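Local structure of sister chromatid cohesion protein (Chaetomium thermophilum, 5T8V) at residues 420-425 with 533-538; 570-573 with 578-581. The protein probably loads cohesin onto chromatin as a member of the Scc2/Nipped-B family, this chain being its C-terminal, helical-repeat part. All coordinates share one frame; numbering follows the deposited sequence.

How the contacts relate
From the N terminus the chain first passes through 420-425, at the start of helix 423-440, then runs through 107 mostly helical residues before 533-538 in helix 527-550 returns to it and closes contact 1. The next helix, 556-574, carries 570-573, and after a short turn 578-581 closes the much smaller loop of contact 2. The two loops therefore follow in series and neither nest nor cross. Their centres are about 16 Å apart, and they join through successive helices: CG2 of I537 packs against CG1 of I573 at 3.7 Å. Contact 1 is a tie between parts far apart in sequence, contact 2 a local one.

Contact 1 of 2, residues 420-425 with 533-538; sequences DWPAAE and MTFIIS
P422 and I536 mark the closest approach of the two backbones, their CA atoms 6.9 Å apart, where the chain near the N-terminal end of helix 423-440 comes alongside the first half of helix 527-550. P422 carries the contact: its CB and CG touch both F535 and I536. The CB atom of P422 lies 3.5 Å from CD1 of F535, and its CG is 3.6 Å from the same CD1; the CD1 corner of the phenyl ring meets the pyrrolidine obliquely, and the two side chains run past each other in opposite directions. F535 reaches across because its CG stands anti to the backbone N (chi1 -169°), extending the ring from the helix. I536 comes in crosswise. Its CG1 branch is 4.0 Å from P422 CB and equally far from P422 CG. Proline suits this place near a helix start, where its missing N-H costs no helical hydrogen bond, and its compact ring offers only carbon to the neighbours; phenylalanine and isoleucine answer it with a flat and a branched apolar surface. Q315 of helix 305-315 also touches P422 and accepts a hydrogen bond from A423 N through OE1, while A532 borders the proline too. With three buried, apolar residues and no hydrogen bond between the segments, the contact depends on shape and hydrophobic burial rather than on directional bonds.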
loop_
_atom_site.group_PDB
_atom_site.type_symbol
_atom_site.label_atom_id
_atom_site.label_comp_id
_atom_site.label_asym_id
_atom_site.label_seq_id
_atom_site.Cartn_x
_atom_site.Cartn_y
_atom_site.Cartn_z
ATOM N N ASP A 420 -29.124 -22.352 0.264
ATOM C CA ASP A 420 -30.048 -22.408 1.391
ATOM C C ASP A 420 -30.283 -21.042 2.014
ATOM O O ASP A 420 -31.239 -20.881 2.780
ATOM C CB ASP A 420 -29.518 -23.352 2.472
ATOM C CG ASP A 420 -29.563 -24.800 2.053
ATOM O OD1 ASP A 420 -29.693 -25.072 0.841
ATOM O OD2 ASP A 420 -29.461 -25.672 2.941
ATOM N N TRP A 421 -29.438 -20.059 1.706
ATOM C CA TRP A 421 -29.427 -18.783 2.422
ATOM C C TRP A 421 -29.322 -17.632 1.428
ATOM O O TRP A 421 -28.344 -16.879 1.422
ATOM C CB TRP A 421 -28.279 -18.757 3.428
ATOM C CG TRP A 421 -28.418 -19.794 4.494
ATOM C CD1 TRP A 421 -27.750 -20.978 4.579
ATOM C CD2 TRP A 421 -29.296 -19.744 5.626
ATOM N NE1 TRP A 421 -28.152 -21.670 5.697
ATOM C CE2 TRP A 421 -29.101 -20.933 6.357
ATOM C CE3 TRP A 421 -30.227 -18.811 6.094
ATOM C CZ2 TRP A 421 -29.798 -21.212 7.530
ATOM C CZ3 TRP A 421 -30.919 -19.090 7.260
ATOM C CH2 TRP A 421 -30.701 -20.281 7.963
ATOM N N PRO A 422 -30.334 -17.459 0.571
ATOM C CA PRO A 422 -30.286 -16.367 -0.413
ATOM C C PRO A 422 -30.340 -14.973 0.195
ATOM O O PRO A 422 -30.089 -13.999 -0.527
ATOM C CB PRO A 422 -31.513 -16.634 -1.297
ATOM C CG PRO A 422 -32.416 -17.468 -0.465
ATOM C CD PRO A 422 -31.521 -18.310 0.392
ATOM N N ALA A 423 -30.650 -14.837 1.484
ATOM C CA ALA A 423 -30.663 -13.522 2.113
ATOM C C ALA A 423 -29.267 -12.990 2.400
ATOM O O ALA A 423 -29.128 -11.801 2.711
ATOM C CB ALA A 423 -31.467 -13.567 3.412
ATOM N N ALA A 424 -28.236 -13.831 2.308
ATOM C CA ALA A 424 -26.872 -13.354 2.503
ATOM C C ALA A 424 -26.513 -12.294 1.471
ATOM O O ALA A 424 -25.963 -11.241 1.810
ATOM C CB ALA A 424 -25.888 -14.524 2.424
ATOM N N GLU A 425 -26.812 -12.558 0.197
ATOM C CA GLU A 425 -26.483 -11.595 -0.844
ATOM C C GLU A 425 -27.285 -10.313 -0.688
ATOM O O GLU A 425 -26.814 -9.244 -1.085
ATOM C CB GLU A 425 -26.720 -12.204 -2.226
ATOM C CG GLU A 425 -26.402 -11.267 -3.397
ATOM C CD GLU A 425 -27.537 -10.313 -3.726
ATOM O OE1 GLU A 425 -28.690 -10.592 -3.328
ATOM O OE2 GLU A 425 -27.275 -9.278 -4.377
ATOM N N MET A 533 -36.616 -21.417 -0.871
ATOM C CA MET A 533 -37.150 -21.726 -2.193
ATOM C C MET A 533 -38.088 -20.629 -2.683
ATOM O O MET A 533 -37.952 -20.147 -3.811
ATOM C CB MET A 533 -37.864 -23.076 -2.166
ATOM C CG MET A 533 -36.963 -24.233 -2.542
ATOM S SD MET A 533 -37.872 -25.758 -2.810
ATOM C CE MET A 533 -38.040 -26.350 -1.129
ATOM N N THR A 534 -39.054 -20.219 -1.858
ATOM C CA THR A 534 -39.966 -19.163 -2.291
ATOM C C THR A 534 -39.208 -17.875 -2.596
ATOM O O THR A 534 -39.474 -17.208 -3.606
ATOM C CB THR A 534 -41.042 -18.915 -1.231
ATOM O OG1 THR A 534 -40.429 -18.588 0.022
ATOM C CG2 THR A 534 -41.917 -20.143 -1.058
ATOM N N PHE A 535 -38.251 -17.518 -1.738
ATOM C CA PHE A 535 -37.415 -16.345 -1.976
ATOM C C PHE A 535 -36.754 -16.413 -3.348
ATOM O O PHE A 535 -36.859 -15.480 -4.155
ATOM C CB PHE A 535 -36.366 -16.250 -0.866
ATOM C CG PHE A 535 -35.601 -14.957 -0.841
ATOM C CD1 PHE A 535 -34.472 -14.789 -1.620
ATOM C CD2 PHE A 535 -35.992 -13.923 -0.009
ATOM C CE1 PHE A 535 -33.759 -13.608 -1.583
ATOM C CE2 PHE A 535 -35.284 -12.741 0.030
ATOM C CZ PHE A 535 -34.166 -12.583 -0.757
ATOM N N ILE A 536 -36.074 -17.525 -3.637
ATOM C CA ILE A 536 -35.396 -17.660 -4.925
ATOM C C ILE A 536 -36.399 -17.600 -6.070
ATOM O O ILE A 536 -36.118 -17.026 -7.126
ATOM C CB ILE A 536 -34.565 -18.955 -4.953
ATOM C CG1 ILE A 536 -33.274 -18.750 -4.158
ATOM C CG2 ILE A 536 -34.238 -19.375 -6.388
ATOM C CD1 ILE A 536 -32.512 -20.017 -3.873
ATOM N N ILE A 537 -37.580 -18.191 -5.887
ATOM C CA ILE A 537 -38.602 -18.143 -6.930
ATOM C C ILE A 537 -38.966 -16.697 -7.249
ATOM O O ILE A 537 -39.087 -16.312 -8.420
ATOM C CB ILE A 537 -39.835 -18.961 -6.503
ATOM C CG1 ILE A 537 -39.489 -20.449 -6.436
ATOM C CG2 ILE A 537 -40.992 -18.757 -7.480
ATOM C CD1 ILE A 537 -40.529 -21.291 -5.718
ATOM N N SER A 538 -39.151 -15.874 -6.214
ATOM C CA SER A 538 -39.477 -14.473 -6.456
ATOM C C SER A 538 -38.320 -13.751 -7.140
ATOM O O SER A 538 -38.541 -12.935 -8.043
ATOM C CB SER A 538 -39.853 -13.784 -5.144
ATOM O OG SER A 538 -38.849 -13.957 -4.164
#

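Contact 2 of 2, residues 570-573 with 578-581; sequences REMI and WLST
E571 and W578 meet flat side to aliphatic stem: the CB of E571 sits 3.5 Å from the centre of the five-membered ring of W578, only 13° off its normal, a CH-pi contact over one face. From there E571 continues along the indole. Its CG is anti to the carbonyl carbon, the chain bends at chi2, and the carboxylate ends with its plane 20° from that of the rings, while CG remains 4.0 Å from W578 CE2 and CZ2. Glutamate thus serves two purposes at this partly exposed site, lending methylenes to the indole and keeping its charged end beyond them. Tryptophan fits because its broad surface spans two neighbours on the other helix. With CG anti to the backbone N (chi1 -168°), the ring is thrown across the turn to E571 and M572. M572 crosses it at about a right angle, and the bend at chi3 sets its CE 4.0 Å from W578 CZ3, an oblique approach to the six-membered ring. Nearer the backbone on the same side chain, M572 CG and SD each lie 3.9 Å from L579 CB, so the flexible thioether fills the angle between tryptophan and leucine. W506 touches both M572 and L579, and R511 and E515 of helix 509-520 also border L579, so the M572-L579 side also packs on W506 and helix 509-520. No hydrogen bond joins the segments. The arrangement is that of two consecutive helices joined by a short turn, helix 556-574 ending and the short helix 578-582 beginning a few residues later, a local reversal within a chain described as made of HEAT repeats.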
loop_
_atom_site.group_PDB
_atom_site.type_symbol
_atom_site.label_atom_id
_atom_site.label_comp_id
_atom_site.label_asym_id
_atom_site.label_seq_id
_atom_site.Cartn_x
_atom_site.Cartn_y
_atom_site.Cartn_z
ATOM N N ARG A 570 -45.423 -17.008 -12.261
ATOM C CA ARG A 570 -46.590 -16.515 -11.537
ATOM C C ARG A 570 -47.300 -17.662 -10.824
ATOM O O ARG A 570 -47.566 -17.595 -9.615
ATOM C CB ARG A 570 -47.532 -15.798 -12.503
ATOM C CG ARG A 570 -48.584 -14.926 -11.830
ATOM C CD ARG A 570 -49.987 -15.451 -12.089
ATOM N NE ARG A 570 -50.311 -15.478 -13.512
ATOM C CZ ARG A 570 -51.394 -16.054 -14.025
ATOM N NH1 ARG A 570 -52.269 -16.664 -13.235
ATOM N NH2 ARG A 570 -51.603 -16.024 -15.334
ATOM N N GLU A 571 -47.598 -18.738 -11.560
ATOM C CA GLU A 571 -48.213 -19.910 -10.941
ATOM C C GLU A 571 -47.352 -20.462 -9.814
ATOM O O GLU A 571 -47.880 -20.963 -8.814
ATOM C CB GLU A 571 -48.454 -20.995 -11.993
ATOM C CG GLU A 571 -49.408 -20.599 -13.113
ATOM C CD GLU A 571 -50.860 -20.555 -12.668
ATOM O OE1 GLU A 571 -51.117 -20.277 -11.478
ATOM O OE2 GLU A 571 -51.747 -20.809 -13.511
ATOM N N MET A 572 -46.029 -20.380 -9.954
ATOM C CA MET A 572 -45.135 -20.896 -8.923
ATOM C C MET A 572 -45.196 -20.047 -7.662
ATOM O O MET A 572 -45.203 -20.580 -6.546
ATOM C CB MET A 572 -43.706 -20.952 -9.458
ATOM C CG MET A 572 -43.214 -22.348 -9.773
ATOM S SD MET A 572 -41.697 -22.317 -10.742
ATOM C CE MET A 572 -42.360 -21.915 -12.343
ATOM N N ILE A 573 -45.229 -18.723 -7.815
ATOM C CA ILE A 573 -45.313 -17.850 -6.651
ATOM C C ILE A 573 -46.647 -18.041 -5.945
ATOM O O ILE A 573 -46.715 -18.041 -4.711
ATOM C CB ILE A 573 -45.091 -16.384 -7.068
ATOM C CG1 ILE A 573 -43.648 -16.192 -7.539
ATOM C CG2 ILE A 573 -45.405 -15.433 -5.908
ATOM C CD1 ILE A 573 -43.360 -14.830 -8.138
ATOM N N TRP A 578 -46.380 -25.999 -7.330
ATOM C CA TRP A 578 -46.741 -26.035 -8.744
ATOM C C TRP A 578 -45.596 -26.569 -9.597
ATOM O O TRP A 578 -45.828 -27.280 -10.581
ATOM C CB TRP A 578 -47.146 -24.634 -9.201
ATOM C CG TRP A 578 -47.800 -24.580 -10.550
ATOM C CD1 TRP A 578 -49.132 -24.711 -10.820
ATOM C CD2 TRP A 578 -47.154 -24.360 -11.810
ATOM N NE1 TRP A 578 -49.353 -24.594 -12.170
ATOM C CE2 TRP A 578 -48.156 -24.376 -12.801
ATOM C CE3 TRP A 578 -45.827 -24.155 -12.197
ATOM C CZ2 TRP A 578 -47.872 -24.197 -14.154
ATOM C CZ3 TRP A 578 -45.547 -23.975 -13.540
ATOM C CH2 TRP A 578 -46.564 -23.998 -14.502
ATOM N N LEU A 579 -44.354 -26.245 -9.233
ATOM C CA LEU A 579 -43.210 -26.646 -10.045
ATOM C C LEU A 579 -43.082 -28.164 -10.103
ATOM O O LEU A 579 -43.071 -28.761 -11.186
ATOM C CB LEU A 579 -41.928 -26.020 -9.491
ATOM C CG LEU A 579 -40.624 -26.471 -10.153
ATOM C CD1 LEU A 579 -40.623 -26.135 -11.635
ATOM C CD2 LEU A 579 -39.424 -25.845 -9.459
ATOM N N SER A 580 -42.981 -28.808 -8.939
ATOM C CA SER A 580 -42.776 -30.250 -8.895
ATOM C C SER A 580 -44.001 -31.029 -9.352
ATOM O O SER A 580 -43.859 -32.168 -9.809
ATOM C CB SER A 580 -42.388 -30.677 -7.479
ATOM O OG SER A 580 -43.325 -30.199 -6.530
ATOM N N THR A 581 -45.196 -30.446 -9.242
ATOM C CA THR A 581 -46.415 -31.154 -9.620
ATOM C C THR A 581 -46.606 -31.181 -11.133
ATOM O O THR A 581 -46.964 -32.220 -11.696
ATOM C CB THR A 581 -47.629 -30.508 -8.944
ATOM O OG1 THR A 581 -47.533 -30.673 -7.523
ATOM C CG2 THR A 581 -48.938 -31.133 -9.434
#